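Cytochrome c XoxG (PDB 6ONQ) binds a covalently attached heme c and probably serves as an electron carrier in lanthanide-dependent methanol oxidation. Local coordinates at residues 110-113 with 114-117; 160-163 with 164-168. All coordinates share one frame; numbering follows the deposited sequence.

How the interactions relate
Both interactions are local contacts within one helix, and the two helices pack against each other. Interaction 1 opens helix 112-118 beside the heme and is partly buried, with D114 exposed. Interaction 2 closes helix 156-167, lies near the middle of the chain and is buried throughout. Their centres are about 9 Å apart, and the two helices share a probable hydrogen bond as well as apolar packing. The chemistry differs with place. Interaction 1 offers a serine hydroxyl and apolar carbons to the heme. Interaction 2 sets arginine chains against tyrosine rings, one across its ring and one alongside, and sends their guanidinium groups to other partners.

Interaction 1 of 2, residues 110-113 with 114-117; sequences PALK and DSLK. With HEC (heme c), chain B.
A111 O takes two backbone N-H groups from the first turn of helix 112-118. D114 N is 2.9 Å from A111 O, and S115 N reaches the same A111 O at 3.2 Å. A111 is the N-cap residue, and its carbonyl satisfies both of these N-H groups at the helix start. The next carbonyl, L112 O, receives weak bonds from S115 N and L116 N.

The S115 hydroxyl serves the heme. With OG anti to the carbonyl carbon (chi1 -80°), the hydroxyl faces the propionate, and S115 OG donates to heme O2A at 2.6 Å. R118 and K132 also hydrogen-bond the heme; two cationic donors near a serine would be expected to help balance the propionate charge. L112 packs beside S115. Its CD1 meets the meso carbon CHB of the heme at 3.4 Å, while CD2 touches S115 OG. P110 touches the heme with CG and CD, CG near CBA and CD 3.8 Å from heme CAD. P110 O accepts a hydrogen bond from the axial ligand H99. Replacing P110 with a glycine would probably open a gap beside the propionate stems and let the backbone that presents this carbonyl to H99 move more freely.

K113 and D114 run side by side, pointing the same way. K113 CE comes 3.6 Å from D114 OD2, but the charges stay beyond salt-bridge range; K113 NZ pairs with E43 instead. K117 NZ hydrogen-bonds A167 O and forms a salt bridge with D45. Helix 112-118 packs on both the heme and helix 156-167: L112 and L116 touch L163, L116 also Y160, and K113 touches R166.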
loop_
_atom_site.group_PDB
_atom_site.type_symbol
_atom_site.label_atom_id
_atom_site.label_comp_id
_atom_site.label_asym_id
_atom_site.label_seq_id
_atom_site.Cartn_x
_atom_site.Cartn_y
_atom_site.Cartn_z
ATOM N N PRO A 110 12.816 -1.812 9.913
ATOM C CA PRO A 110 11.571 -2.164 10.605
ATOM C C PRO A 110 10.505 -2.741 9.690
ATOM O O PRO A 110 10.610 -2.769 8.468
ATOM C CB PRO A 110 11.101 -0.822 11.167
ATOM C CG PRO A 110 11.629 0.165 10.203
ATOM C CD PRO A 110 13.017 -0.355 9.890
ATOM N N ALA A 111 9.425 -3.164 10.330
ATOM C CA ALA A 111 8.368 -3.928 9.691
ATOM C C ALA A 111 7.262 -2.963 9.292
ATOM O O ALA A 111 6.451 -2.550 10.125
ATOM C CB ALA A 111 7.859 -5.013 10.629
ATOM N N LEU A 112 7.210 -2.635 8.004
ATOM C CA LEU A 112 6.280 -1.628 7.517
ATOM C C LEU A 112 4.816 -2.025 7.663
ATOM O O LEU A 112 3.949 -1.155 7.537
ATOM C CB LEU A 112 6.588 -1.303 6.052
ATOM C CG LEU A 112 8.032 -0.843 5.826
ATOM C CD1 LEU A 112 8.235 -0.400 4.395
ATOM C CD2 LEU A 112 8.443 0.250 6.802
ATOM N N LYS A 113 4.497 -3.295 7.916
ATOM C CA LYS A 113 3.090 -3.591 8.171
ATOM C C LYS A 113 2.654 -3.033 9.516
ATOM O O LYS A 113 1.471 -2.744 9.708
ATOM C CB LYS A 113 2.807 -5.092 8.098
ATOM C CG LYS A 113 3.569 -5.941 9.095
ATOM C CD LYS A 113 2.709 -7.088 9.601
ATOM C CE LYS A 113 3.004 -7.405 11.062
ATOM N NZ LYS A 113 2.238 -8.596 11.540
ATOM N N ASP A 114 3.592 -2.867 10.452
ATOM C CA ASP A 114 3.276 -2.199 11.707
ATOM C C ASP A 114 3.426 -0.686 11.598
ATOM O O ASP A 114 2.791 0.051 12.362
ATOM C CB ASP A 114 4.169 -2.734 12.830
ATOM C CG ASP A 114 3.790 -4.155 13.262
ATOM O OD1 ASP A 114 4.702 -4.920 13.657
ATOM O OD2 ASP A 114 2.587 -4.513 13.209
ATOM N N SER A 115 4.252 -0.220 10.657
ATOM C CA SER A 115 4.521 1.208 10.513
ATOM C C SER A 115 3.269 1.970 10.110
ATOM O O SER A 115 2.985 3.054 10.636
ATOM C CB SER A 115 5.625 1.432 9.474
ATOM O OG SER A 115 6.915 1.217 10.021
ATOM N N LEU A 116 2.510 1.429 9.182
ATOM C CA LEU A 116 1.379 2.162 8.663
ATOM C C LEU A 116 0.158 2.050 9.534
ATOM O O LEU A 116 -0.950 2.345 9.074
ATOM C CB LEU A 116 1.095 1.710 7.237
ATOM C CG LEU A 116 2.061 2.570 6.429
ATOM C CD1 LEU A 116 2.227 2.085 5.048
ATOM C CD2 LEU A 116 1.581 4.006 6.418
ATOM N N LYS A 117 0.339 1.635 10.784
ATOM C CA LYS A 117 -0.663 1.897 11.805
ATOM C C LYS A 117 -0.515 3.301 12.391
ATOM O O LYS A 117 -1.527 3.952 12.666
ATOM C CB LYS A 117 -0.573 0.841 12.902
ATOM C CG LYS A 117 -0.716 -0.583 12.395
ATOM C CD LYS A 117 -0.405 -1.596 13.499
ATOM C CE LYS A 117 -0.315 -3.017 12.957
ATOM N NZ LYS A 117 -1.662 -3.633 12.819
HETATM FE FE HEC B . 12.889 2.057 4.255
HETATM C CHA HEC B . 12.537 3.199 7.489
HETATM C CHB HEC B . 9.635 2.661 3.719
HETATM C CHC HEC B . 13.226 1.052 0.982
HETATM C CHD HEC B . 16.027 0.906 4.970
HETATM N NA HEC B . 11.379 2.749 5.409
HETATM C C1A HEC B . 11.427 3.261 6.682
HETATM C C2A HEC B . 10.140 3.871 6.984
HETATM C C3A HEC B . 9.355 3.712 5.928
HETATM C C4A HEC B . 10.119 3.016 4.937
HETATM C CMA HEC B . 7.892 4.153 5.734
HETATM C CAA HEC B . 9.745 4.555 8.300
HETATM C CBA HEC B . 9.634 3.449 9.339
HETATM C CGA HEC B . 9.029 3.949 10.616
HETATM O O1A HEC B . 9.470 5.009 11.131
HETATM O O2A HEC B . 8.112 3.264 11.123
HETATM N NB HEC B . 11.698 1.882 2.646
HETATM C C1B HEC B . 10.359 2.190 2.672
HETATM C C2B HEC B . 9.784 1.942 1.380
HETATM C C3B HEC B . 10.744 1.504 0.581
HETATM C C4B HEC B . 11.974 1.443 1.367
HETATM C CMB HEC B . 8.320 2.175 0.969
HETATM C CAB HEC B . 10.423 1.162 -0.901
HETATM C CBB HEC B . 11.336 1.194 -1.850
HETATM N NC HEC B . 14.365 1.109 3.188
HETATM C C1C HEC B . 14.311 0.864 1.824
HETATM C C2C HEC B . 15.615 0.371 1.434
HETATM C C3C HEC B . 16.401 0.312 2.516
HETATM C C4C HEC B . 15.627 0.787 3.655
HETATM C CMC HEC B . 16.034 -0.051 0.008
HETATM C CAC HEC B . 17.877 -0.179 2.460
HETATM C CBC HEC B . 18.385 -0.913 3.446
HETATM N ND HEC B . 14.038 2.039 5.912
HETATM C C1D HEC B . 15.332 1.544 5.988
HETATM C C2D HEC B . 15.827 1.826 7.326
HETATM C C3D HEC B . 14.871 2.463 8.007
HETATM C C4D HEC B . 13.723 2.602 7.138
HETATM C CMD HEC B . 17.216 1.473 7.890
HETATM C CAD HEC B . 14.960 2.940 9.469
HETATM C CBD HEC B . 15.410 4.394 9.567
HETATM C CGD HEC B . 15.449 4.794 11.023
HETATM O O1D HEC B . 15.514 3.891 11.893
HETATM O O2D HEC B . 15.421 6.010 11.325
#

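Interaction 2 of 2, residues 160-163 with 164-168; sequences YVYL and RARAA
This is an i to i+4 contact inside the last turns of helix 156-167, the late helix of a c-type cytochrome fold. The helix packs on helix 82-94, which ends just before the heme-binding C95. The residues that touch here are all buried. Four successive backbone bonds carry the contact. R164 N donates to Y160 O at 2.7 Å, and A165 N, R166 N and A167 N follow to V161 O, Y162 O and L163 O.

Two tyrosine-arginine pairs flank the backbone. In each, the arginine sits one turn after the tyrosine. R164 runs slantwise over the Y160 ring, with ring and guanidinium planes 47° apart. Its straight chain from CG to NE carries the guanidinium past the hydroxyl. R164 CD meets Y160 CE2 at 3.7 Å, and Y160 OH lies over one guanidinium face. The charged end goes elsewhere: R164 NH1 forms a salt bridge with D64 and also hydrogen-bonds P69 O, which ties the helix to the chain around strand 69-74. On another side of the helix, the L163 side chain is about 4 Å from the heme at the nearest atoms.

Y162 and R166 point the same way. R166 bends at chi2 (-75°) and chi3, which folds its chain along the ring. Its NE then hydrogen-bonds D102 O and NH1 hydrogen-bonds W171 O, so buried donors are satisfied by main-chain carbonyls. The link to the ring is a CH-pi contact: R166 CG stands 4.1 Å from the Y162 ring centroid, over the face and offset toward the rim.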
loop_
_atom_site.group_PDB
_atom_site.type_symbol
_atom_site.label_atom_id
_atom_site.label_comp_id
_atom_site.label_asym_id
_atom_site.label_seq_id
_atom_site.Cartn_x
_atom_site.Cartn_y
_atom_site.Cartn_z
ATOM N N TYR A 160 1.904 2.825 -0.664
ATOM C CA TYR A 160 1.092 3.186 0.496
ATOM C C TYR A 160 -0.130 2.289 0.614
ATOM O O TYR A 160 -0.410 1.737 1.683
ATOM C CB TYR A 160 0.667 4.651 0.408
ATOM C CG TYR A 160 -0.160 5.095 1.593
ATOM C CD1 TYR A 160 0.417 5.237 2.852
ATOM C CD2 TYR A 160 -1.523 5.352 1.465
ATOM C CE1 TYR A 160 -0.335 5.628 3.946
ATOM C CE2 TYR A 160 -2.286 5.748 2.560
ATOM C CZ TYR A 160 -1.680 5.882 3.795
ATOM O OH TYR A 160 -2.411 6.273 4.891
ATOM N N VAL A 161 -0.865 2.125 -0.485
ATOM C CA VAL A 161 -2.090 1.329 -0.472
ATOM C C VAL A 161 -1.804 -0.102 -0.028
ATOM O O VAL A 161 -2.437 -0.623 0.896
ATOM C CB VAL A 161 -2.752 1.371 -1.857
ATOM C CG1 VAL A 161 -3.841 0.351 -1.947
ATOM C CG2 VAL A 161 -3.301 2.758 -2.121
ATOM N N TYR A 162 -0.851 -0.758 -0.681
ATOM C CA TYR A 162 -0.501 -2.128 -0.320
ATOM C C TYR A 162 -0.074 -2.237 1.148
ATOM O O TYR A 162 -0.544 -3.107 1.889
ATOM C CB TYR A 162 0.613 -2.626 -1.248
ATOM C CG TYR A 162 1.282 -3.861 -0.729
ATOM C CD1 TYR A 162 0.580 -5.042 -0.622
ATOM C CD2 TYR A 162 2.601 -3.841 -0.306
ATOM C CE1 TYR A 162 1.165 -6.163 -0.127
ATOM C CE2 TYR A 162 3.194 -4.976 0.188
ATOM C CZ TYR A 162 2.465 -6.132 0.273
ATOM O OH TYR A 162 3.025 -7.288 0.762
ATOM N N LEU A 163 0.838 -1.370 1.587
ATOM C CA LEU A 163 1.289 -1.466 2.968
ATOM C C LEU A 163 0.195 -1.050 3.949
ATOM O O LEU A 163 0.212 -1.472 5.109
ATOM C CB LEU A 163 2.535 -0.620 3.165
ATOM C CG LEU A 163 3.868 -1.075 2.587
ATOM C CD1 LEU A 163 4.867 0.079 2.663
ATOM C CD2 LEU A 163 4.378 -2.310 3.328
ATOM N N ARG A 164 -0.755 -0.224 3.507
ATOM C CA ARG A 164 -1.931 0.050 4.320
ATOM C C ARG A 164 -2.789 -1.194 4.479
ATOM O O ARG A 164 -3.305 -1.466 5.571
ATOM C CB ARG A 164 -2.753 1.169 3.695
ATOM C CG ARG A 164 -3.202 2.202 4.688
ATOM C CD ARG A 164 -4.296 3.078 4.117
ATOM N NE ARG A 164 -5.100 3.611 5.208
ATOM C CZ ARG A 164 -5.913 4.653 5.115
ATOM N NH1 ARG A 164 -6.048 5.300 3.966
ATOM N NH2 ARG A 164 -6.591 5.044 6.186
ATOM N N ALA A 165 -2.968 -1.954 3.398
ATOM C CA ALA A 165 -3.737 -3.192 3.486
ATOM C C ALA A 165 -3.058 -4.207 4.389
ATOM O O ALA A 165 -3.738 -4.991 5.062
ATOM C CB ALA A 165 -3.956 -3.780 2.096
ATOM N N ARG A 166 -1.726 -4.209 4.426
ATOM C CA ARG A 166 -1.021 -5.060 5.377
ATOM C C ARG A 166 -1.280 -4.605 6.805
ATOM O O ARG A 166 -1.588 -5.418 7.682
ATOM C CB ARG A 166 0.477 -5.065 5.073
ATOM C CG ARG A 166 0.828 -5.648 3.699
ATOM C CD ARG A 166 0.710 -7.170 3.671
ATOM N NE ARG A 166 1.637 -7.785 4.614
ATOM C CZ ARG A 166 1.270 -8.545 5.642
ATOM N NH1 ARG A 166 -0.015 -8.809 5.869
ATOM N NH2 ARG A 166 2.196 -9.038 6.448
ATOM N N ALA A 167 -1.182 -3.298 7.047
ATOM C CA ALA A 167 -1.332 -2.769 8.396
ATOM C C ALA A 167 -2.725 -3.019 8.944
ATOM O O ALA A 167 -2.890 -3.230 10.152
ATOM C CB ALA A 167 -1.015 -1.275 8.404
ATOM N N ALA A 168 -3.736 -2.991 8.082
ATOM C CA ALA A 168 -5.098 -3.271 8.506
ATOM C C ALA A 168 -5.371 -4.761 8.654
ATOM O O ALA A 168 -6.476 -5.136 9.071
ATOM C CB ALA A 168 -6.086 -2.660 7.513
#